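Local atomic coordinates of telomerase reverse transcriptase (PDB entry 4LMO), a protein that extends telomeres as the catalytic subunit of telomerase, copying a template within the enzyme's RNA, the present chain being its RNA-binding domain. Residues R151-F154 against F155-G159; G140-H143 against N144-L147; R81-R85 against C86-R90; L43-V47 against F48-V52. One frame throughout, in Å; residues are numbered along the deposited sequence.

Contact 1 (R151-F154 against F155-G159)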
loop_
_atom_site.group_PDB
_atom_site.type_symbol
_atom_site.label_atom_id
_atom_site.label_comp_id
_atom_site.label_asym_id
_atom_site.label_seq_id
_atom_site.Cartn_x
_atom_site.Cartn_y
_atom_site.Cartn_z
ATOM N N ARG A 151 6.237 11.503 -6.971
ATOM C CA ARG A 151 5.725 10.543 -7.953
ATOM C C ARG A 151 4.378 9.984 -7.523
ATOM O O ARG A 151 3.499 9.763 -8.351
ATOM C CB ARG A 151 6.720 9.399 -8.173
ATOM C CG ARG A 151 8.073 9.838 -8.709
ATOM C CD ARG A 151 8.018 10.187 -10.185
ATOM N NE ARG A 151 9.009 11.192 -10.564
ATOM C CZ ARG A 151 10.318 10.977 -10.676
ATOM N NH1 ARG A 151 10.842 9.783 -10.415
ATOM N NH2 ARG A 151 11.115 11.971 -11.043
ATOM N N VAL A 152 4.232 9.758 -6.220
ATOM C CA VAL A 152 2.976 9.299 -5.638
ATOM C C VAL A 152 1.904 10.392 -5.748
ATOM O O VAL A 152 0.761 10.109 -6.117
ATOM C CB VAL A 152 3.179 8.836 -4.176
ATOM C CG1 VAL A 152 1.853 8.499 -3.509
ATOM C CG2 VAL A 152 4.111 7.631 -4.136
ATOM N N ARG A 153 2.290 11.636 -5.451
ATOM C CA ARG A 153 1.392 12.787 -5.559
ATOM C C ARG A 153 0.808 12.907 -6.964
ATOM O O ARG A 153 -0.411 13.026 -7.128
ATOM C CB ARG A 153 2.110 14.088 -5.170
ATOM C CG ARG A 153 1.278 15.354 -5.355
ATOM C CD ARG A 153 0.126 15.411 -4.364
ATOM N NE ARG A 153 -0.895 16.400 -4.714
ATOM C CZ ARG A 153 -2.108 16.102 -5.181
ATOM N NH1 ARG A 153 -2.467 14.838 -5.374
ATOM N NH2 ARG A 153 -2.967 17.074 -5.456
ATOM N N PHE A 154 1.686 12.872 -7.966
ATOM C CA PHE A 154 1.273 12.909 -9.365
ATOM C C PHE A 154 0.363 11.728 -9.702
ATOM O O PHE A 154 -0.667 11.900 -10.355
ATOM C CB PHE A 154 2.496 12.931 -10.294
ATOM C CG PHE A 154 2.150 12.819 -11.753
ATOM C CD1 PHE A 154 1.748 13.939 -12.475
ATOM C CD2 PHE A 154 2.211 11.590 -12.403
ATOM C CE1 PHE A 154 1.417 13.838 -13.816
ATOM C CE2 PHE A 154 1.880 11.482 -13.745
ATOM C CZ PHE A 154 1.482 12.607 -14.451
ATOM N N PHE A 155 0.757 10.540 -9.249
ATOM C CA PHE A 155 0.016 9.308 -9.502
ATOM C C PHE A 155 -1.415 9.377 -8.961
ATOM O O PHE A 155 -2.364 9.021 -9.661
ATOM C CB PHE A 155 0.771 8.114 -8.909
ATOM C CG PHE A 155 0.088 6.792 -9.110
ATOM C CD1 PHE A 155 0.129 6.147 -10.343
ATOM C CD2 PHE A 155 -0.584 6.179 -8.059
ATOM C CE1 PHE A 155 -0.495 4.923 -10.524
ATOM C CE2 PHE A 155 -1.209 4.955 -8.235
ATOM C CZ PHE A 155 -1.162 4.326 -9.467
ATOM N N LEU A 156 -1.557 9.845 -7.722
ATOM C CA LEU A 156 -2.867 9.971 -7.081
ATOM C C LEU A 156 -3.706 11.099 -7.678
ATOM O O LEU A 156 -4.932 10.998 -7.747
ATOM C CB LEU A 156 -2.720 10.147 -5.565
ATOM C CG LEU A 156 -2.182 8.936 -4.791
ATOM C CD1 LEU A 156 -1.918 9.300 -3.339
ATOM C CD2 LEU A 156 -3.120 7.737 -4.885
ATOM N N ARG A 157 -3.036 12.165 -8.113
ATOM C CA ARG A 157 -3.697 13.294 -8.766
ATOM C C ARG A 157 -4.230 12.910 -10.146
ATOM O O ARG A 157 -5.337 13.305 -10.522
ATOM C CB ARG A 157 -2.736 14.486 -8.856
ATOM C CG ARG A 157 -2.977 15.451 -10.009
ATOM C CD ARG A 157 -1.996 16.607 -9.953
ATOM N NE ARG A 157 -2.412 17.605 -8.970
ATOM C CZ ARG A 157 -1.582 18.345 -8.240
ATOM N NH1 ARG A 157 -0.267 18.206 -8.354
ATOM N NH2 ARG A 157 -2.075 19.222 -7.380
ATOM N N SER A 158 -3.441 12.132 -10.887
ATOM C CA SER A 158 -3.785 11.736 -12.255
ATOM C C SER A 158 -5.023 10.839 -12.332
ATOM O O SER A 158 -5.778 10.901 -13.303
ATOM C CB SER A 158 -2.591 11.063 -12.947
ATOM O OG SER A 158 -2.342 9.766 -12.428
ATOM N N GLY A 159 -5.224 10.009 -11.308
ATOM C CA GLY A 159 -6.363 9.093 -11.259
ATOM C C GLY A 159 -6.300 8.034 -12.342
ATOM O O GLY A 159 -7.331 7.539 -12.798
#
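R153 and R157, one helical turn apart, bring two like charges together: R153 NH2 lies 3.0 Å from R157 NH2, two donors that cannot bond each other. The planes are turned 45° apart, and R153 CZ sits 3.8 Å above the centre of the R157 guanidinium, so the groups meet over a face and not in one plane. A bend at chi2 of R153 (69°) carries its chain toward the C-terminal end of the helix, where its guanidinium meets that of R157, while its NH1 comes within 3.5 Å of R157 CB. Both residues also touch a crystal neighbour, which may contribute to this pose.

Backbone bonds supply the framework. L156 N donates to V152 O at 2.8 Å, and F155, R157 and S158 bind the carbonyls of R151, R153 and F154 in the same i to i+4 pattern. This is the last part of helix 142-158, in the telomerase RNA-binding domain; G159, with positive phi, is the first residue to leave helical geometry. At this end S158 OG donates to F155 O at 2.9 Å, reaching it from above the carbonyl plane, 36° out.

Apolar contact occupies another side of the helix. V152 and L156 run alongside each other, CG1 of the former 3.9 Å from CD1 of the latter, and helix 119-133 receives them at V126 and Y123 respectively. V152 also meets L209 of helix 191-220, as does F155.

Contact 2 (G140-H143 against N144-L147)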
loop_
_atom_site.group_PDB
_atom_site.type_symbol
_atom_site.label_atom_id
_atom_site.label_comp_id
_atom_site.label_asym_id
_atom_site.label_seq_id
_atom_site.Cartn_x
_atom_site.Cartn_y
_atom_site.Cartn_z
ATOM N N GLY A 140 17.373 5.281 0.796
ATOM C CA GLY A 140 18.729 5.521 0.305
ATOM C C GLY A 140 19.215 6.926 0.608
ATOM O O GLY A 140 20.343 7.111 1.066
ATOM N N SER A 141 18.357 7.911 0.344
ATOM C CA SER A 141 18.655 9.319 0.603
ATOM C C SER A 141 17.385 10.151 0.752
ATOM O O SER A 141 16.293 9.712 0.380
ATOM C CB SER A 141 19.518 9.905 -0.517
ATOM O OG SER A 141 18.832 9.876 -1.760
ATOM N N GLU A 142 17.546 11.357 1.291
ATOM C CA GLU A 142 16.459 12.323 1.421
ATOM C C GLU A 142 15.972 12.758 0.038
ATOM O O GLU A 142 14.780 12.984 -0.170
ATOM C CB GLU A 142 16.930 13.532 2.235
ATOM C CG GLU A 142 15.817 14.405 2.799
ATOM C CD GLU A 142 15.117 13.803 4.009
ATOM O OE1 GLU A 142 15.528 12.724 4.495
ATOM O OE2 GLU A 142 14.133 14.414 4.480
ATOM N N HIS A 143 16.911 12.862 -0.898
ATOM C CA HIS A 143 16.615 13.136 -2.302
ATOM C C HIS A 143 15.713 12.087 -2.912
ATOM O O HIS A 143 14.759 12.420 -3.616
ATOM C CB HIS A 143 17.922 13.268 -3.079
ATOM C CG HIS A 143 17.760 13.206 -4.578
ATOM N ND1 HIS A 143 17.991 12.083 -5.281
ATOM C CD2 HIS A 143 17.383 14.179 -5.500
ATOM C CE1 HIS A 143 17.773 12.321 -6.588
ATOM N NE2 HIS A 143 17.400 13.604 -6.721
ATOM N N ASN A 144 15.995 10.814 -2.635
ATOM C CA ASN A 144 15.202 9.705 -3.174
ATOM C C ASN A 144 13.790 9.590 -2.587
ATOM O O ASN A 144 12.850 9.240 -3.300
ATOM C CB ASN A 144 15.953 8.373 -3.033
ATOM C CG ASN A 144 17.030 8.184 -4.095
ATOM O OD1 ASN A 144 17.744 7.182 -4.091
ATOM N ND2 ASN A 144 17.147 9.139 -5.008
ATOM N N ARG A 145 13.644 9.882 -1.295
ATOM C CA ARG A 145 12.326 9.856 -0.659
ATOM C C ARG A 145 11.423 10.959 -1.214
ATOM O O ARG A 145 10.236 10.732 -1.456
ATOM C CB ARG A 145 12.437 9.977 0.866
ATOM C CG ARG A 145 11.165 9.559 1.593
ATOM C CD ARG A 145 11.105 10.056 3.027
ATOM N NE ARG A 145 10.861 11.496 3.093
ATOM C CZ ARG A 145 11.732 12.383 3.564
ATOM N NH1 ARG A 145 12.905 11.977 4.031
ATOM N NH2 ARG A 145 11.426 13.673 3.581
ATOM N N LEU A 146 11.996 12.144 -1.420
ATOM C CA LEU A 146 11.245 13.301 -1.903
ATOM C C LEU A 146 10.815 13.168 -3.364
ATOM O O LEU A 146 9.694 13.543 -3.714
ATOM C CB LEU A 146 12.037 14.597 -1.692
ATOM C CG LEU A 146 12.155 15.128 -0.258
ATOM C CD1 LEU A 146 13.198 16.234 -0.180
ATOM C CD2 LEU A 146 10.812 15.612 0.278
ATOM N N LEU A 147 11.700 12.639 -4.208
ATOM C CA LEU A 147 11.352 12.348 -5.601
ATOM C C LEU A 147 10.208 11.344 -5.691
ATOM O O LEU A 147 9.310 11.486 -6.529
ATOM C CB LEU A 147 12.559 11.812 -6.378
ATOM C CG LEU A 147 13.313 12.783 -7.287
ATOM C CD1 LEU A 147 14.462 12.061 -7.968
ATOM C CD2 LEU A 147 12.392 13.408 -8.326
#
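E142 and R145 form a salt bridge near the start of helix 142-158. Its sounder branch is R145 NH2 to E142 OE2, 2.9 Å long, with an angle of 138° at the hydrogen. The oxygen lies in the guanidinium plane of R145, yet the donor comes from above the carboxylate, whose plane is turned 75° from that of the guanidinium. R145 NH1 reaches the same oxygen more weakly, and its position is less certain. The two chains run side by side, bent at chi2 in E142 and at chi3 in R145, which lets their ends meet over a single turn.

S141 supplies the N-cap: its OG accepts from N144 N at 3.1 Å, with an angle of 150°. OG stands between the backbone N and the carbonyl carbon, and it has a second partner in N177 ND2. The backbone ladder begins here too, with R145 N bound to S141 O at 3.1 Å and L147 N to H143 O at 3.1 Å. G140, with positive phi, marks the exit from helix 136-139.

Packing is lighter. The H143 ring lies alongside L147, whose CD1 is 3.5 Å from H143 NE2 and approaches the ring obliquely. L147 also touches K172.

The cap gives a first-turn N-H an acceptor that the helix itself cannot provide, and a glutamate placed this early would probably interact favourably with the helix dipole as well as with R145.

Contact 3 (R81-R85 against C86-R90)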
loop_
_atom_site.group_PDB
_atom_site.type_symbol
_atom_site.label_atom_id
_atom_site.label_comp_id
_atom_site.label_asym_id
_atom_site.label_seq_id
_atom_site.Cartn_x
_atom_site.Cartn_y
_atom_site.Cartn_z
ATOM N N ARG A 81 7.302 -4.410 11.525
ATOM C CA ARG A 81 7.115 -4.030 12.922
ATOM C C ARG A 81 6.492 -2.638 13.019
ATOM O O ARG A 81 5.608 -2.397 13.849
ATOM C CB ARG A 81 8.460 -4.059 13.643
ATOM C CG ARG A 81 8.420 -4.557 15.078
ATOM C CD ARG A 81 9.688 -5.345 15.383
ATOM N NE ARG A 81 10.882 -4.646 14.905
ATOM C CZ ARG A 81 11.934 -5.234 14.339
ATOM N NH1 ARG A 81 11.963 -6.551 14.163
ATOM N NH2 ARG A 81 12.961 -4.498 13.938
ATOM N N GLN A 82 6.954 -1.734 12.156
ATOM C CA GLN A 82 6.425 -0.375 12.090
ATOM C C GLN A 82 5.011 -0.350 11.510
ATOM O O GLN A 82 4.211 0.520 11.856
ATOM C CB GLN A 82 7.359 0.532 11.284
ATOM C CG GLN A 82 8.681 0.834 11.977
ATOM C CD GLN A 82 9.578 1.769 11.183
ATOM O OE1 GLN A 82 9.110 2.557 10.363
ATOM N NE2 GLN A 82 10.879 1.687 11.432
ATOM N N HIS A 83 4.714 -1.309 10.635
ATOM C CA HIS A 83 3.367 -1.486 10.096
ATOM C C HIS A 83 2.395 -1.944 11.150
ATOM O O HIS A 83 1.255 -1.478 11.197
ATOM C CB HIS A 83 3.366 -2.470 8.929
ATOM C CG HIS A 83 2.014 -3.091 8.665
ATOM N ND1 HIS A 83 0.970 -2.381 8.200
ATOM C CD2 HIS A 83 1.555 -4.395 8.842
ATOM C CE1 HIS A 83 -0.100 -3.187 8.076
ATOM N NE2 HIS A 83 0.258 -4.419 8.469
ATOM N N ARG A 84 2.836 -2.865 12.002
ATOM C CA ARG A 84 1.982 -3.422 13.050
ATOM C C ARG A 84 1.731 -2.434 14.187
ATOM O O ARG A 84 0.751 -2.563 14.922
ATOM C CB ARG A 84 2.555 -4.740 13.579
ATOM C CG ARG A 84 2.498 -5.867 12.562
ATOM C CD ARG A 84 2.918 -7.204 13.148
ATOM N NE ARG A 84 2.890 -8.243 12.118
ATOM C CZ ARG A 84 3.966 -8.800 11.565
ATOM N NH1 ARG A 84 5.188 -8.448 11.950
ATOM N NH2 ARG A 84 3.812 -9.727 10.631
ATOM N N ARG A 85 2.615 -1.445 14.312
ATOM C CA ARG A 85 2.487 -0.386 15.314
ATOM C C ARG A 85 1.849 0.888 14.747
ATOM O O ARG A 85 1.509 1.803 15.500
ATOM C CB ARG A 85 3.852 -0.059 15.930
ATOM C CG ARG A 85 4.388 -1.118 16.882
ATOM C CD ARG A 85 5.531 -0.585 17.737
ATOM N NE ARG A 85 6.836 -0.694 17.081
ATOM C CZ ARG A 85 7.428 0.283 16.393
ATOM N NH1 ARG A 85 6.843 1.467 16.250
ATOM N NH2 ARG A 85 8.616 0.072 15.842
ATOM N N CYS A 86 1.691 0.938 13.425
ATOM C CA CYS A 86 1.127 2.105 12.743
ATOM C C CYS A 86 -0.348 2.320 13.100
ATOM O O CYS A 86 -1.145 1.381 13.035
ATOM C CB CYS A 86 1.294 1.968 11.229
ATOM S SG CYS A 86 0.935 3.472 10.295
ATOM N N PRO A 87 -0.711 3.560 13.485
ATOM C CA PRO A 87 -2.077 3.864 13.901
ATOM C C PRO A 87 -2.932 4.354 12.729
ATOM O O PRO A 87 -3.322 5.525 12.685
ATOM C CB PRO A 87 -1.873 4.980 14.932
ATOM C CG PRO A 87 -0.599 5.659 14.519
ATOM C CD PRO A 87 0.157 4.748 13.585
ATOM N N TYR A 88 -3.227 3.450 11.797
ATOM C CA TYR A 88 -3.898 3.802 10.541
ATOM C C TYR A 88 -5.191 4.602 10.705
ATOM O O TYR A 88 -5.450 5.523 9.928
ATOM C CB TYR A 88 -4.150 2.552 9.696
ATOM C CG TYR A 88 -2.890 1.954 9.122
ATOM C CD1 TYR A 88 -2.311 0.819 9.692
ATOM C CD2 TYR A 88 -2.267 2.526 8.011
ATOM C CE1 TYR A 88 -1.151 0.271 9.166
ATOM C CE2 TYR A 88 -1.110 1.983 7.480
ATOM C CZ TYR A 88 -0.557 0.859 8.057
ATOM O OH TYR A 88 0.593 0.324 7.526
ATOM N N SER A 89 -5.987 4.246 11.711
ATOM C CA SER A 89 -7.223 4.961 12.011
ATOM C C SER A 89 -6.953 6.408 12.408
ATOM O O SER A 89 -7.611 7.316 11.902
ATOM C CB SER A 89 -8.024 4.240 13.096
ATOM O OG SER A 89 -8.497 2.994 12.620
ATOM N N ARG A 90 -5.979 6.614 13.300
ATOM C CA ARG A 90 -5.550 7.960 13.690
ATOM C C ARG A 90 -5.101 8.788 12.485
ATOM O O ARG A 90 -5.499 9.945 12.340
ATOM C CB ARG A 90 -4.417 7.909 14.721
ATOM C CG ARG A 90 -4.849 7.667 16.157
ATOM C CD ARG A 90 -3.895 8.371 17.111
ATOM N NE ARG A 90 -3.770 7.685 18.397
ATOM C CZ ARG A 90 -2.742 6.911 18.744
ATOM N NH1 ARG A 90 -1.730 6.714 17.908
ATOM N NH2 ARG A 90 -2.724 6.334 19.940
#
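H83 and Y88 join across the break between two helices through one short bond, H83 ND1 to Y88 OH, 2.8 Å long and nearly straight at 166°. Each group meets the other at the edge, close to its ring plane, and either may be the donor. The rings come rim to rim with their planes 57° apart, so the hydroxyl bond brings them together without stacking. With CG of H83 anti to its backbone N (chi1 158°), the imidazole is brought to the tyrosine, and its other nitrogen, NE2, is bonded to N26 OD1, which further limits rotation of the ring.

The linking residues set this up. C86 SG lies 3.7 Å above the centre of one face of the Y88 ring. C86 N makes a weak bond to H83 O at 3.3 Å near the end of helix 73-85. P87 then centres an inverse gamma turn, closed by a weak bond from Y88 N to C86 O at 3.2 Å, and occupies the N-cap position of the following helix.

H83, C86 and Y88 all rest on V133 of helix 119-133, with Y88 also touching C129, so this joint between helices 73-85 and 88-93 packs against that third helix.

Contact 4 (L43-V47 against F48-V52)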
loop_
_atom_site.group_PDB
_atom_site.type_symbol
_atom_site.label_atom_id
_atom_site.label_comp_id
_atom_site.label_asym_id
_atom_site.label_seq_id
_atom_site.Cartn_x
_atom_site.Cartn_y
_atom_site.Cartn_z
ATOM N N LEU A 43 8.350 -11.187 3.617
ATOM C CA LEU A 43 8.133 -9.975 2.826
ATOM C C LEU A 43 9.113 -9.854 1.664
ATOM O O LEU A 43 8.721 -9.486 0.556
ATOM C CB LEU A 43 8.167 -8.714 3.703
ATOM C CG LEU A 43 7.806 -7.397 3.000
ATOM C CD1 LEU A 43 6.425 -7.456 2.357
ATOM C CD2 LEU A 43 7.898 -6.222 3.959
ATOM N N ILE A 44 10.380 -10.171 1.919
ATOM C CA ILE A 44 11.404 -10.200 0.870
ATOM C C ILE A 44 10.991 -11.131 -0.279
ATOM O O ILE A 44 11.196 -10.814 -1.452
ATOM C CB ILE A 44 12.789 -10.578 1.445
ATOM C CG1 ILE A 44 13.294 -9.446 2.348
ATOM C CG2 ILE A 44 13.789 -10.879 0.332
ATOM C CD1 ILE A 44 14.533 -9.780 3.147
ATOM N N ARG A 45 10.384 -12.262 0.077
ATOM C CA ARG A 45 9.837 -13.214 -0.889
ATOM C C ARG A 45 8.723 -12.608 -1.742
ATOM O O ARG A 45 8.717 -12.764 -2.965
ATOM C CB ARG A 45 9.315 -14.456 -0.161
ATOM C CG ARG A 45 10.406 -15.369 0.360
ATOM C CD ARG A 45 10.846 -16.309 -0.745
ATOM N NE ARG A 45 12.241 -16.693 -0.620
ATOM C CZ ARG A 45 12.910 -17.390 -1.528
ATOM N NH1 ARG A 45 12.319 -17.790 -2.647
ATOM N NH2 ARG A 45 14.182 -17.684 -1.313
ATOM N N ILE A 46 7.790 -11.922 -1.084
ATOM C CA ILE A 46 6.667 -11.262 -1.748
ATOM C C ILE A 46 7.139 -10.147 -2.682
ATOM O O ILE A 46 6.608 -9.986 -3.780
ATOM C CB ILE A 46 5.656 -10.700 -0.716
ATOM C CG1 ILE A 46 5.098 -11.831 0.157
ATOM C CG2 ILE A 46 4.524 -9.946 -1.409
ATOM C CD1 ILE A 46 4.405 -11.369 1.424
ATOM N N VAL A 47 8.145 -9.394 -2.245
ATOM C CA VAL A 47 8.628 -8.237 -3.000
ATOM C C VAL A 47 9.557 -8.623 -4.156
ATOM O O VAL A 47 9.437 -8.073 -5.253
ATOM C CB VAL A 47 9.306 -7.194 -2.076
ATOM C CG1 VAL A 47 9.810 -5.994 -2.871
ATOM C CG2 VAL A 47 8.338 -6.735 -0.993
ATOM N N PHE A 48 10.460 -9.575 -3.923
ATOM C CA PHE A 48 11.543 -9.841 -4.878
ATOM C C PHE A 48 11.538 -11.200 -5.571
ATOM O O PHE A 48 12.171 -11.351 -6.618
ATOM C CB PHE A 48 12.910 -9.629 -4.216
ATOM C CG PHE A 48 13.107 -8.254 -3.653
ATOM C CD1 PHE A 48 13.246 -7.152 -4.495
ATOM C CD2 PHE A 48 13.167 -8.058 -2.279
ATOM C CE1 PHE A 48 13.427 -5.879 -3.975
ATOM C CE2 PHE A 48 13.352 -6.787 -1.754
ATOM C CZ PHE A 48 13.483 -5.697 -2.603
ATOM N N PHE A 49 10.842 -12.181 -4.996
ATOM C CA PHE A 49 10.925 -13.561 -5.485
ATOM C C PHE A 49 9.596 -14.099 -6.028
ATOM O O PHE A 49 9.269 -13.865 -7.197
ATOM C CB PHE A 49 11.538 -14.478 -4.415
ATOM C CG PHE A 49 12.966 -14.132 -4.065
ATOM C CD1 PHE A 49 14.029 -14.727 -4.742
ATOM C CD2 PHE A 49 13.249 -13.202 -3.066
ATOM C CE1 PHE A 49 15.342 -14.407 -4.426
ATOM C CE2 PHE A 49 14.562 -12.877 -2.747
ATOM C CZ PHE A 49 15.610 -13.480 -3.429
ATOM N N GLU A 50 8.834 -14.805 -5.195
ATOM C CA GLU A 50 7.589 -15.445 -5.638
ATOM C C GLU A 50 6.446 -14.481 -5.956
ATOM O O GLU A 50 5.614 -14.770 -6.819
ATOM C CB GLU A 50 7.108 -16.485 -4.620
ATOM C CG GLU A 50 7.839 -17.817 -4.686
ATOM C CD GLU A 50 9.081 -17.860 -3.817
ATOM O OE1 GLU A 50 9.465 -16.809 -3.264
ATOM O OE2 GLU A 50 9.681 -18.947 -3.683
ATOM N N GLY A 51 6.407 -13.347 -5.264
ATOM C CA GLY A 51 5.275 -12.430 -5.359
ATOM C C GLY A 51 4.277 -12.691 -4.247
ATOM O O GLY A 51 4.590 -13.393 -3.286
ATOM N N VAL A 52 3.071 -12.136 -4.383
ATOM C CA VAL A 52 2.022 -12.267 -3.359
ATOM C C VAL A 52 1.572 -13.708 -3.093
ATOM O O VAL A 52 1.154 -14.031 -1.980
ATOM C CB VAL A 52 0.778 -11.390 -3.658
ATOM C CG1 VAL A 52 1.086 -9.922 -3.416
ATOM C CG2 VAL A 52 0.264 -11.603 -5.076
#
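R45 O takes two backbone donors from the chain that leaves the helix: F49 N at 3.0 Å, from above the carbonyl plane, and G51 N by a weaker but straight bond of 3.3 Å (170°). This is the C-terminal end of helix 40-48, where F49 departs from helical angles and G51, with positive phi, lets the chain turn back beside I46. The reversal brings the two backbones close enough for reciprocal CA-H...O contacts, of which I46 CA to G51 O is 3.3 Å.

The R45 side chain crosses the same turn. Its NH1 donates to E50 OE1 at 3.1 Å, reaching it on the syn side of the carboxylate, and OE1 lies almost in the guanidinium plane, while a weak branch from NH1 goes to OE2. Bends at chi2 in both residues fold their charged ends together. The guanidinium also lies nearly flat on F49, with planes 22° apart and CZ 4.4 Å from the ring centroid, a cation-pi stack offset toward the rim. P62 O binds R45 NH2 and R60 N binds E50 OE2, tying the ion pair, of which R45 is the buried member, to the loop that follows.

I44 CG2 serves both aromatics, lying 3.9 Å from F48 CD2 and 3.8 Å from F49 CE2, and F69 packs against the same two rings. V47 CG1 stands over the face of the F48 ring in a CH-pi contact, 3.6 Å from its centroid and only 8° off the ring normal.

Overall arrangement
Contacts 2 and 1 occupy the start and finish of helix 142-158, with centres about 17 Å apart, but differ in chemistry. Contact 2 lies at the surface and relies on a serine cap and a salt bridge, whereas contact 1 is partly buried, pairing like charges on one side with apolar residues on another. Contacts 3 and 4 are also partly buried and sit where other helices stop; their nearest atoms are about 8 Å apart. A tyrosine-histidine bond bridges the break in contact 3, while cation-pi stacking and a salt bridge secure the turn in contact 4. Helix 119-133 packs against contacts 1 and 3, helix 191-220 against contacts 1 and 4; helix 73-85, which carries part of contact 3, also packs against contact 4.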